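Local coordinates for iron transport multicopper oxidase FET3 (Saccharomyces cerevisiae, PDB 1ZPU), which oxidises Fe(2+) to Fe(3+) with oxygen, using four copper ions, for high-affinity iron uptake through the permease FTR1, and also oxidises Cu(+), at residues Q168-N173 with I252-D257; D315-V320 with I379-L384; T340-K345 with T522-Q527. All coordinates share one frame; numbering follows the deposited sequence.

Contact 1. Residues Q168-N173 with I252-D257. With NAG (2-acetamido-2-deoxy-beta-D-glucopyranose), chain G; MAN (alpha-D-mannopyranose), chain H; NAG (2-acetamido-2-deoxy-beta-D-glucopyranose), chain L.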
loop_
_atom_site.group_PDB
_atom_site.type_symbol
_atom_site.label_atom_id
_atom_site.label_comp_id
_atom_site.label_asym_id
_atom_site.label_seq_id
_atom_site.Cartn_x
_atom_site.Cartn_y
_atom_site.Cartn_z
ATOM N N GLN A 168 -8.440 -5.013 17.257
ATOM C CA GLN A 168 -8.941 -4.726 18.586
ATOM C C GLN A 168 -9.166 -3.257 18.846
ATOM O O GLN A 168 -9.971 -2.910 19.703
ATOM C CB GLN A 168 -8.035 -5.339 19.646
ATOM C CG GLN A 168 -8.341 -6.819 19.931
ATOM C CD GLN A 168 -8.168 -7.701 18.696
ATOM O OE1 GLN A 168 -7.056 -8.070 18.331
ATOM N NE2 GLN A 168 -9.275 -8.020 18.043
ATOM N N ASN A 169 -8.466 -2.400 18.100
ATOM C CA ASN A 169 -8.559 -0.955 18.260
ATOM C C ASN A 169 -7.977 -0.188 17.095
ATOM O O ASN A 169 -7.129 -0.698 16.365
ATOM C CB ASN A 169 -7.813 -0.503 19.522
ATOM C CG ASN A 169 -8.719 -0.386 20.725
ATOM O OD1 ASN A 169 -9.780 0.278 20.684
ATOM N ND2 ASN A 169 -8.320 -1.033 21.811
ATOM N N LEU A 170 -8.423 1.058 16.948
ATOM C CA LEU A 170 -7.749 2.027 16.088
ATOM C C LEU A 170 -6.645 2.748 16.860
ATOM O O LEU A 170 -6.817 3.091 18.032
ATOM C CB LEU A 170 -8.755 3.056 15.540
ATOM C CG LEU A 170 -9.792 2.520 14.543
ATOM C CD1 LEU A 170 -10.678 3.617 13.997
ATOM C CD2 LEU A 170 -9.092 1.797 13.403
ATOM N N ILE A 171 -5.519 2.987 16.201
ATOM C CA ILE A 171 -4.423 3.734 16.794
ATOM C C ILE A 171 -3.955 4.900 15.909
ATOM O O ILE A 171 -4.208 4.910 14.703
ATOM C CB ILE A 171 -3.268 2.798 17.169
ATOM C CG1 ILE A 171 -2.819 1.979 15.951
ATOM C CG2 ILE A 171 -3.695 1.885 18.295
ATOM C CD1 ILE A 171 -1.505 1.326 16.136
ATOM N N VAL A 172 -3.342 5.904 16.539
ATOM C CA VAL A 172 -2.669 7.024 15.861
ATOM C C VAL A 172 -1.278 7.164 16.433
ATOM O O VAL A 172 -1.109 7.109 17.658
ATOM C CB VAL A 172 -3.356 8.429 16.056
ATOM C CG1 VAL A 172 -3.947 8.909 14.791
ATOM C CG2 VAL A 172 -4.380 8.457 17.191
ATOM N N ASN A 173 -0.284 7.371 15.560
ATOM C CA ASN A 173 1.125 7.481 15.992
ATOM C C ASN A 173 1.478 6.445 17.028
ATOM O O ASN A 173 2.172 6.737 17.971
ATOM C CB ASN A 173 1.433 8.861 16.560
ATOM C CG ASN A 173 1.793 9.846 15.498
ATOM O OD1 ASN A 173 1.467 9.656 14.315
ATOM N ND2 ASN A 173 2.470 10.924 15.914
ATOM N N ILE A 252 -9.997 15.182 17.688
ATOM C CA ILE A 252 -9.479 14.587 16.455
ATOM C C ILE A 252 -10.075 13.184 16.407
ATOM O O ILE A 252 -9.867 12.377 17.307
ATOM C CB ILE A 252 -7.931 14.486 16.458
ATOM C CG1 ILE A 252 -7.278 15.857 16.596
ATOM C CG2 ILE A 252 -7.422 13.776 15.194
ATOM C CD1 ILE A 252 -5.830 15.776 17.002
ATOM N N MET A 253 -10.828 12.899 15.358
ATOM C CA MET A 253 -11.677 11.720 15.329
ATOM C C MET A 253 -11.298 10.749 14.219
ATOM O O MET A 253 -11.149 11.143 13.067
ATOM C CB MET A 253 -13.114 12.181 15.143
ATOM C CG MET A 253 -14.127 11.265 15.785
ATOM S SD MET A 253 -14.278 11.442 17.571
ATOM C CE MET A 253 -13.325 12.911 17.812
ATOM N N GLN A 254 -11.128 9.486 14.578
ATOM C CA GLN A 254 -10.961 8.422 13.585
ATOM C C GLN A 254 -12.005 7.299 13.798
ATOM O O GLN A 254 -12.332 6.937 14.938
ATOM C CB GLN A 254 -9.500 7.917 13.520
ATOM C CG GLN A 254 -9.056 7.045 14.630
ATOM C CD GLN A 254 -7.524 6.934 14.749
ATOM O OE1 GLN A 254 -6.934 7.468 15.686
ATOM N NE2 GLN A 254 -6.889 6.205 13.830
ATOM N N LYS A 255 -12.540 6.773 12.700
ATOM C CA LYS A 255 -13.638 5.811 12.786
ATOM C C LYS A 255 -13.403 4.627 11.855
ATOM O O LYS A 255 -12.964 4.823 10.720
ATOM C CB LYS A 255 -14.948 6.520 12.418
ATOM C CG LYS A 255 -16.202 5.747 12.739
ATOM C CD LYS A 255 -17.434 6.477 12.240
ATOM C CE LYS A 255 -18.706 5.958 12.891
ATOM N NZ LYS A 255 -18.638 4.500 13.221
ATOM N N PHE A 256 -13.682 3.415 12.340
ATOM C CA PHE A 256 -13.610 2.203 11.525
ATOM C C PHE A 256 -14.576 2.302 10.349
ATOM O O PHE A 256 -15.675 2.864 10.483
ATOM C CB PHE A 256 -14.090 1.006 12.336
ATOM C CG PHE A 256 -13.013 0.219 13.014
ATOM C CD1 PHE A 256 -12.682 0.469 14.336
ATOM C CD2 PHE A 256 -12.404 -0.848 12.358
ATOM C CE1 PHE A 256 -11.721 -0.282 14.965
ATOM C CE2 PHE A 256 -11.443 -1.618 12.979
ATOM C CZ PHE A 256 -11.089 -1.338 14.283
ATOM N N ASP A 257 -14.196 1.735 9.208
ATOM C CA ASP A 257 -15.170 1.378 8.180
ATOM C C ASP A 257 -15.639 -0.051 8.471
ATOM O O ASP A 257 -15.064 -1.028 7.975
ATOM C CB ASP A 257 -14.536 1.468 6.807
ATOM C CG ASP A 257 -15.465 1.034 5.696
ATOM O OD1 ASP A 257 -15.039 1.155 4.529
ATOM O OD2 ASP A 257 -16.601 0.570 5.968
HETATM C C1 NAG G . 2.999 11.819 14.905
HETATM C C2 NAG G . 3.198 13.176 15.587
HETATM C C3 NAG G . 3.906 14.151 14.653
HETATM C C4 NAG G . 5.168 13.561 14.014
HETATM C C5 NAG G . 4.850 12.194 13.444
HETATM C C6 NAG G . 6.164 11.547 13.065
HETATM C C7 NAG G . 1.703 14.170 17.252
HETATM C C8 NAG G . 0.454 14.981 17.520
HETATM N N2 NAG G . 1.926 13.723 16.016
HETATM O O3 NAG G . 4.270 15.281 15.396
HETATM O O4 NAG G . 5.602 14.317 12.896
HETATM O O5 NAG G . 4.250 11.385 14.420
HETATM O O6 NAG G . 5.953 10.313 12.426
HETATM O O7 NAG G . 2.479 13.942 18.176
HETATM C C1 MAN H . -11.629 -2.599 25.207
HETATM C C2 MAN H . -11.789 -1.596 24.071
HETATM C C3 MAN H . -12.064 -2.296 22.748
HETATM C C4 MAN H . -11.049 -3.407 22.524
HETATM C C5 MAN H . -11.048 -4.369 23.693
HETATM C C6 MAN H . -9.977 -5.421 23.482
HETATM O O2 MAN H . -10.595 -0.877 23.931
HETATM O O3 MAN H . -11.967 -1.376 21.683
HETATM O O4 MAN H . -11.355 -4.106 21.349
HETATM O O5 MAN H . -10.738 -3.644 24.862
HETATM O O6 MAN H . -9.911 -6.198 24.656
HETATM C C1 NAG L . -19.366 6.470 16.606
HETATM C C2 NAG L . -20.444 6.414 17.681
HETATM C C3 NAG L . -21.875 6.500 17.133
HETATM C C4 NAG L . -22.070 7.747 16.301
HETATM C C5 NAG L . -21.004 7.663 15.209
HETATM C C6 NAG L . -21.062 8.884 14.295
HETATM C C7 NAG L . -20.355 5.208 19.799
HETATM C C8 NAG L . -19.970 6.450 20.553
HETATM N N2 NAG L . -20.291 5.212 18.458
HETATM O O3 NAG L . -22.817 6.579 18.177
HETATM O O4 NAG L . -23.400 7.730 15.818
HETATM O O5 NAG L . -19.678 7.566 15.756
HETATM O O6 NAG L . -20.639 10.017 15.018
HETATM O O7 NAG L . -20.720 4.226 20.446
#

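Contact 2. Residues D315-V320 with I379-L384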
loop_
_atom_site.group_PDB
_atom_site.type_symbol
_atom_site.label_atom_id
_atom_site.label_comp_id
_atom_site.label_asym_id
_atom_site.label_seq_id
_atom_site.Cartn_x
_atom_site.Cartn_y
_atom_site.Cartn_z
ATOM N N ASP A 315 -2.951 0.823 -25.540
ATOM C CA ASP A 315 -2.285 -0.169 -26.379
ATOM C C ASP A 315 -2.432 -1.570 -25.804
ATOM O O ASP A 315 -2.354 -2.568 -26.521
ATOM C CB ASP A 315 -0.805 0.169 -26.504
ATOM C CG ASP A 315 -0.575 1.517 -27.139
ATOM O OD1 ASP A 315 -1.040 1.718 -28.283
ATOM O OD2 ASP A 315 0.063 2.375 -26.496
ATOM N N HIS A 316 -2.653 -1.627 -24.500
ATOM C CA HIS A 316 -2.669 -2.870 -23.773
ATOM C C HIS A 316 -3.755 -2.771 -22.709
ATOM O O HIS A 316 -3.669 -1.932 -21.806
ATOM C CB HIS A 316 -1.296 -3.072 -23.119
ATOM C CG HIS A 316 -1.036 -4.466 -22.648
ATOM N ND1 HIS A 316 -2.036 -5.402 -22.485
ATOM C CD2 HIS A 316 0.110 -5.074 -22.268
ATOM C CE1 HIS A 316 -1.514 -6.532 -22.042
ATOM N NE2 HIS A 316 -0.213 -6.357 -21.898
ATOM N N VAL A 317 -4.784 -3.611 -22.821
ATOM C CA VAL A 317 -5.849 -3.662 -21.807
ATOM C C VAL A 317 -5.758 -4.940 -20.988
ATOM O O VAL A 317 -5.787 -6.044 -21.528
ATOM C CB VAL A 317 -7.264 -3.512 -22.415
ATOM C CG1 VAL A 317 -8.332 -3.561 -21.321
ATOM C CG2 VAL A 317 -7.370 -2.214 -23.184
ATOM N N ILE A 318 -5.628 -4.772 -19.679
ATOM C CA ILE A 318 -5.665 -5.886 -18.737
ATOM C C ILE A 318 -7.019 -5.865 -18.002
ATOM O O ILE A 318 -7.315 -4.916 -17.277
ATOM C CB ILE A 318 -4.484 -5.789 -17.725
ATOM C CG1 ILE A 318 -3.150 -5.742 -18.469
ATOM C CG2 ILE A 318 -4.513 -6.938 -16.728
ATOM C CD1 ILE A 318 -1.978 -5.294 -17.635
ATOM N N THR A 319 -7.843 -6.891 -18.206
ATOM C CA THR A 319 -9.120 -6.994 -17.505
ATOM C C THR A 319 -9.064 -8.105 -16.463
ATOM O O THR A 319 -8.842 -9.264 -16.783
ATOM C CB THR A 319 -10.312 -7.208 -18.473
ATOM O OG1 THR A 319 -10.400 -6.095 -19.365
ATOM C CG2 THR A 319 -11.629 -7.317 -17.714
ATOM N N VAL A 320 -9.256 -7.743 -15.204
ATOM C CA VAL A 320 -9.236 -8.729 -14.139
ATOM C C VAL A 320 -10.497 -8.678 -13.284
ATOM O O VAL A 320 -10.965 -7.603 -12.904
ATOM C CB VAL A 320 -7.967 -8.607 -13.250
ATOM C CG1 VAL A 320 -6.715 -8.884 -14.066
ATOM C CG2 VAL A 320 -7.879 -7.243 -12.605
ATOM N N ILE A 379 0.630 2.667 -23.737
ATOM C CA ILE A 379 -0.365 3.094 -22.766
ATOM C C ILE A 379 -1.130 1.859 -22.279
ATOM O O ILE A 379 -1.756 1.143 -23.069
ATOM C CB ILE A 379 -1.284 4.182 -23.361
ATOM C CG1 ILE A 379 -0.510 5.499 -23.472
ATOM C CG2 ILE A 379 -2.556 4.359 -22.513
ATOM C CD1 ILE A 379 -0.857 6.313 -24.703
ATOM N N VAL A 380 -1.045 1.606 -20.976
ATOM C CA VAL A 380 -1.660 0.433 -20.352
ATOM C C VAL A 380 -2.919 0.823 -19.584
ATOM O O VAL A 380 -2.947 1.834 -18.892
ATOM C CB VAL A 380 -0.682 -0.280 -19.381
ATOM C CG1 VAL A 380 -1.322 -1.526 -18.772
ATOM C CG2 VAL A 380 0.607 -0.657 -20.093
ATOM N N GLU A 381 -3.956 0.008 -19.718
ATOM C CA GLU A 381 -5.196 0.206 -18.997
ATOM C C GLU A 381 -5.524 -1.053 -18.204
ATOM O O GLU A 381 -5.550 -2.160 -18.754
ATOM C CB GLU A 381 -6.319 0.555 -19.975
ATOM C CG GLU A 381 -7.729 0.420 -19.434
ATOM C CD GLU A 381 -8.782 0.908 -20.423
ATOM O OE1 GLU A 381 -8.865 2.138 -20.652
ATOM O OE2 GLU A 381 -9.538 0.068 -20.972
ATOM N N ILE A 382 -5.753 -0.876 -16.905
ATOM C CA ILE A 382 -6.192 -1.963 -16.039
ATOM C C ILE A 382 -7.680 -1.801 -15.761
ATOM O O ILE A 382 -8.127 -0.789 -15.237
ATOM C CB ILE A 382 -5.382 -2.027 -14.716
ATOM C CG1 ILE A 382 -3.963 -2.504 -14.995
ATOM C CG2 ILE A 382 -6.017 -2.984 -13.729
ATOM C CD1 ILE A 382 -2.985 -2.223 -13.872
ATOM N N VAL A 383 -8.447 -2.805 -16.143
ATOM C CA VAL A 383 -9.865 -2.853 -15.840
ATOM C C VAL A 383 -10.058 -3.856 -14.711
ATOM O O VAL A 383 -9.736 -5.036 -14.848
ATOM C CB VAL A 383 -10.717 -3.278 -17.070
ATOM C CG1 VAL A 383 -12.198 -3.312 -16.712
ATOM C CG2 VAL A 383 -10.473 -2.342 -18.249
ATOM N N LEU A 384 -10.577 -3.377 -13.590
ATOM C CA LEU A 384 -10.782 -4.228 -12.446
ATOM C C LEU A 384 -12.268 -4.320 -12.127
ATOM O O LEU A 384 -12.916 -3.307 -11.868
ATOM C CB LEU A 384 -9.964 -3.713 -11.259
ATOM C CG LEU A 384 -9.928 -4.564 -9.986
ATOM C CD1 LEU A 384 -8.544 -4.568 -9.400
ATOM C CD2 LEU A 384 -10.925 -4.087 -8.964
#

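Contact 3. Residues T340-K345 with T522-Q527. With MAN (alpha-D-mannopyranose), chain J.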
loop_
_atom_site.group_PDB
_atom_site.type_symbol
_atom_site.label_atom_id
_atom_site.label_comp_id
_atom_site.label_asym_id
_atom_site.label_seq_id
_atom_site.Cartn_x
_atom_site.Cartn_y
_atom_site.Cartn_z
ATOM N N THR A 340 -4.699 -17.261 -8.319
ATOM C CA THR A 340 -4.184 -16.767 -7.043
ATOM C C THR A 340 -2.692 -16.644 -7.221
ATOM O O THR A 340 -2.049 -17.598 -7.673
ATOM C CB THR A 340 -4.316 -17.801 -5.922
ATOM O OG1 THR A 340 -5.477 -18.617 -6.121
ATOM C CG2 THR A 340 -4.326 -17.126 -4.559
ATOM N N TYR A 341 -2.126 -15.500 -6.846
ATOM C CA TYR A 341 -0.686 -15.331 -6.955
ATOM C C TYR A 341 0.055 -16.389 -6.148
ATOM O O TYR A 341 -0.158 -16.534 -4.941
ATOM C CB TYR A 341 -0.222 -13.940 -6.532
ATOM C CG TYR A 341 1.283 -13.857 -6.531
ATOM C CD1 TYR A 341 1.991 -13.768 -7.726
ATOM C CD2 TYR A 341 2.006 -13.918 -5.342
ATOM C CE1 TYR A 341 3.386 -13.713 -7.735
ATOM C CE2 TYR A 341 3.398 -13.864 -5.343
ATOM C CZ TYR A 341 4.078 -13.758 -6.542
ATOM O OH TYR A 341 5.446 -13.704 -6.554
ATOM N N THR A 342 0.917 -17.130 -6.834
ATOM C CA THR A 342 1.746 -18.130 -6.196
ATOM C C THR A 342 3.193 -17.843 -6.565
ATOM O O THR A 342 3.573 -17.971 -7.721
ATOM C CB THR A 342 1.344 -19.537 -6.636
ATOM O OG1 THR A 342 -0.076 -19.589 -6.847
ATOM C CG2 THR A 342 1.740 -20.542 -5.578
ATOM N N ALA A 343 3.977 -17.434 -5.572
ATOM C CA ALA A 343 5.386 -17.087 -5.739
ATOM C C ALA A 343 6.197 -18.144 -6.485
ATOM O O ALA A 343 6.040 -19.339 -6.233
ATOM C CB ALA A 343 6.016 -16.812 -4.386
ATOM N N PRO A 344 7.061 -17.700 -7.410
ATOM C CA PRO A 344 7.891 -18.586 -8.200
ATOM C C PRO A 344 9.172 -19.025 -7.472
ATOM O O PRO A 344 9.484 -18.508 -6.393
ATOM C CB PRO A 344 8.229 -17.733 -9.420
ATOM C CG PRO A 344 8.156 -16.345 -8.950
ATOM C CD PRO A 344 7.282 -16.287 -7.756
ATOM N N LYS A 345 9.893 -19.977 -8.065
ATOM C CA LYS A 345 11.141 -20.496 -7.487
ATOM C C LYS A 345 12.322 -19.532 -7.639
ATOM O O LYS A 345 13.325 -19.644 -6.926
ATOM C CB LYS A 345 11.492 -21.852 -8.105
ATOM C CG LYS A 345 10.903 -23.055 -7.360
ATOM C CD LYS A 345 10.981 -24.342 -8.176
ATOM C CE LYS A 345 9.833 -25.280 -7.824
ATOM N NZ LYS A 345 9.343 -26.017 -9.036
ATOM N N THR A 522 5.513 -24.303 -10.023
ATOM C CA THR A 522 4.999 -24.298 -8.652
ATOM C C THR A 522 3.581 -23.676 -8.673
ATOM O O THR A 522 3.421 -22.455 -8.741
ATOM C CB THR A 522 5.992 -23.554 -7.674
ATOM O OG1 THR A 522 5.427 -23.428 -6.366
ATOM C CG2 THR A 522 6.369 -22.162 -8.175
ATOM N N GLY A 523 2.559 -24.538 -8.650
ATOM C CA GLY A 523 1.172 -24.122 -8.904
ATOM C C GLY A 523 0.288 -23.873 -7.686
ATOM O O GLY A 523 0.672 -24.160 -6.546
ATOM N N GLU A 524 -0.898 -23.324 -7.941
ATOM C CA GLU A 524 -1.945 -23.220 -6.939
ATOM C C GLU A 524 -2.676 -24.559 -6.796
ATOM O O GLU A 524 -2.648 -25.393 -7.709
ATOM C CB GLU A 524 -2.940 -22.121 -7.311
ATOM C CG GLU A 524 -3.613 -22.291 -8.664
ATOM C CD GLU A 524 -4.430 -21.080 -9.088
ATOM O OE1 GLU A 524 -3.946 -19.927 -8.961
ATOM O OE2 GLU A 524 -5.569 -21.280 -9.556
ATOM N N ASN A 525 -3.325 -24.758 -5.648
ATOM C CA ASN A 525 -4.150 -25.942 -5.417
ATOM C C ASN A 525 -5.268 -25.987 -6.465
ATOM O O ASN A 525 -5.752 -24.943 -6.909
ATOM C CB ASN A 525 -4.681 -25.955 -3.970
ATOM C CG ASN A 525 -3.556 -26.121 -2.918
ATOM O OD1 ASN A 525 -3.156 -25.175 -2.249
ATOM N ND2 ASN A 525 -3.052 -27.330 -2.786
ATOM N N VAL A 526 -5.645 -27.182 -6.905
ATOM C CA VAL A 526 -6.591 -27.267 -8.024
ATOM C C VAL A 526 -8.029 -26.863 -7.681
ATOM O O VAL A 526 -8.374 -26.681 -6.505
ATOM C CB VAL A 526 -6.501 -28.588 -8.836
ATOM C CG1 VAL A 526 -5.654 -28.374 -10.115
ATOM C CG2 VAL A 526 -5.970 -29.752 -7.981
ATOM N N GLN A 527 -8.847 -26.691 -8.716
ATOM C CA GLN A 527 -10.153 -26.063 -8.553
ATOM C C GLN A 527 -11.200 -27.010 -7.952
ATOM O O GLN A 527 -10.962 -28.213 -7.793
ATOM C CB GLN A 527 -10.636 -25.456 -9.868
ATOM C CG GLN A 527 -11.097 -24.021 -9.713
ATOM C CD GLN A 527 -9.974 -23.035 -9.957
ATOM O OE1 GLN A 527 -9.249 -23.136 -10.952
ATOM N NE2 GLN A 527 -9.830 -22.070 -9.059
HETATM C C1 MAN J . 4.847 -27.443 -3.916
HETATM C C2 MAN J . 3.514 -26.697 -3.759
HETATM C C3 MAN J . 2.566 -27.411 -4.731
HETATM C C4 MAN J . 2.760 -28.953 -4.669
HETATM C C5 MAN J . 3.541 -29.410 -3.418
HETATM C C6 MAN J . 3.800 -30.925 -3.373
HETATM O O2 MAN J . 3.566 -25.308 -4.001
HETATM O O3 MAN J . 2.800 -26.894 -6.035
HETATM O O4 MAN J . 1.541 -29.683 -4.691
HETATM O O5 MAN J . 4.752 -28.669 -3.192
HETATM O O6 MAN J . 3.405 -31.542 -4.588
#

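Contact 1. Residues Q168-N173 with I252-D257
Leu170 lies against the ring of Phe256, while Gln254 reaches across, farther along the strand, to the backbone of Ile171 and the side chain of Val172. The branched end of the leucine serves two surfaces at once. CD2 sits over one face of the phenylalanine ring, 3.8 Å from the Phe256 ring centroid and only 15° off its normal, a CH-pi contact; CD1 rests on the opposing backbone, 3.6 Å from Lys255 C. A leucine suits this place because its forked methyls can divide between a flat ring and a peptide unit. Gln254 is built as an arm: CG stands between its own backbone N and carbonyl carbon (chi1 75°), and the chain is extended from there. Its NE2 donates to Ile171 O at 3.1 Å, arriving from above the carbonyl plane, 63° out of it, and also gives a hydrogen bond to Gln201 OE1. Two acceptors for the one nitrogen satisfy NE2 in a buried place and limit the amide's turning; OE1 lies beside the methyls of Val172, whose side chain runs in the opposite direction. Asn169, whose CB points away from 252-257, donates from ND2 to O2 of a mannose at 3.1 Å. Farther along, Asn173 ND2 is bonded covalently to C1 of an N-acetylglucosamine. Gln168 and Asn169 both face Trp142 and form a classic beta bulge at the start of the edge strand 169-172. That strand and 250-256 belong to different sheets, 8.1 Å apart at their axes, packed face to face as in the beta-sandwich of a plastocyanin-like domain.

Contact 2. Residues D315-V320 with I379-L384
Ile318 and Val380 meet on the buried face of two parallel strands, Ile318 CD1 lying 4.0 Å from Val380 CG1. On the same face Ile318 is paired with Ile382, and Val320 with Leu384; beta-branched and aliphatic residues suit this packing. Beneath them runs a parallel ladder, in which Ile318 N gives to Glu381 O, Ile318 O receives Val383 N at 2.7 Å, and Val320 N gives to Val383 O. The opposite face is the solvent side: Val317 and Thr319 are exposed there, beside the buried Glu381 and Val383, with Val317 CG1 3.9 Å from Val383 CG2 and Thr319 OG1 3.6 Å from Val383 CB. Both methyls of Val317 lie near Glu381 OE2, while OE1 forms a salt bridge with Arg450. At the start of the pair, Asp315 OD2 uses its anti lone pair to accept Ile379 N at 2.8 Å, while Ile379 O takes both Asp315 N and His316 N. The strands lie inside one sheet of the third plastocyanin-like beta-sandwich, Leu384 being about 6 Å from the type 1 copper ligand His392 between side chains. Strand 332-336 flanks 316-326, antiparallel 446-452 flanks 379-386, and 371-374 of the other sheet packs on the buried face.

Contact 3. Residues T340-K345 with T522-Q527
Glu524 holds CG between its backbone N and carbonyl carbon (chi1 58°) and is extended beyond, which carries the carboxylate to the start of 340-345; Thr522 has OG1 anti to its backbone N (chi1 174°), turning CG2 toward Ala343 and Pro344. At the first meeting, Glu524 OE1 accepts Thr340 N at 2.8 Å on its syn side, 22° out of the carboxylate plane. The hydroxyl of Thr340 adds a weak bond to the same oxygen. A long acidic side chain suits this place, because it can cross from one loop to meet a backbone N-H on the other. At the second, Thr522 CG2 lies 3.4 Å from Ala343 O, and Lys345 CE comes alongside Thr522 CB, with the lysine's NZ hydrogen-bonded to Leu521 O. Between them stands Thr342. Its OG1 donates to Thr340 O at 2.9 Å, linking two residues of its own loop, while its CG2 approaches Gly523 O at 3.9 Å; its side chain crosses that of Glu524 at about a right angle. A glycine in its place would probably leave Thr340 O without this hydroxyl donor and open a gap over Gly523. Sugars, probably of the glycan on Asn56, lie beside Thr522 and Gly523, and an N-acetylglucosamine about 3 Å from the Glu524 side chain. Asn368 bridges the two loops, bonding the backbone of Thr342 and, through OD1, Glu524 N. The 340-345 loop joins strand 332-336, whose Tyr333 and Phe335 touch Thr340, to helix 348-352, and Tyr341 packs edge-to-face on Phe460 of strand 457-463. Segment 522-527 lies in the tail after helix 494-502.

Overall arrangement
From the N terminus, contact 1 comes first: 168-173 and 252-257 close a loop of 78 residues, just over half of them strand, within the second plastocyanin-like domain, and join its two sheets. The chain then enters the third plastocyanin-like domain, which holds contact 2 and the first segment of contact 3; the tail supplies the second. These two contacts cross: 315-320 opens, 340-345 follows, 379-384 closes the 58-residue loop of contact 2, and only 522-527 closes contact 3, with 176 residues between. Contact 2 works within one sheet, whereas contact 3 fastens the C-terminal tail to a loop. No two contacts touch; contacts 1 and 2 lie on opposite sides of the chain's centre.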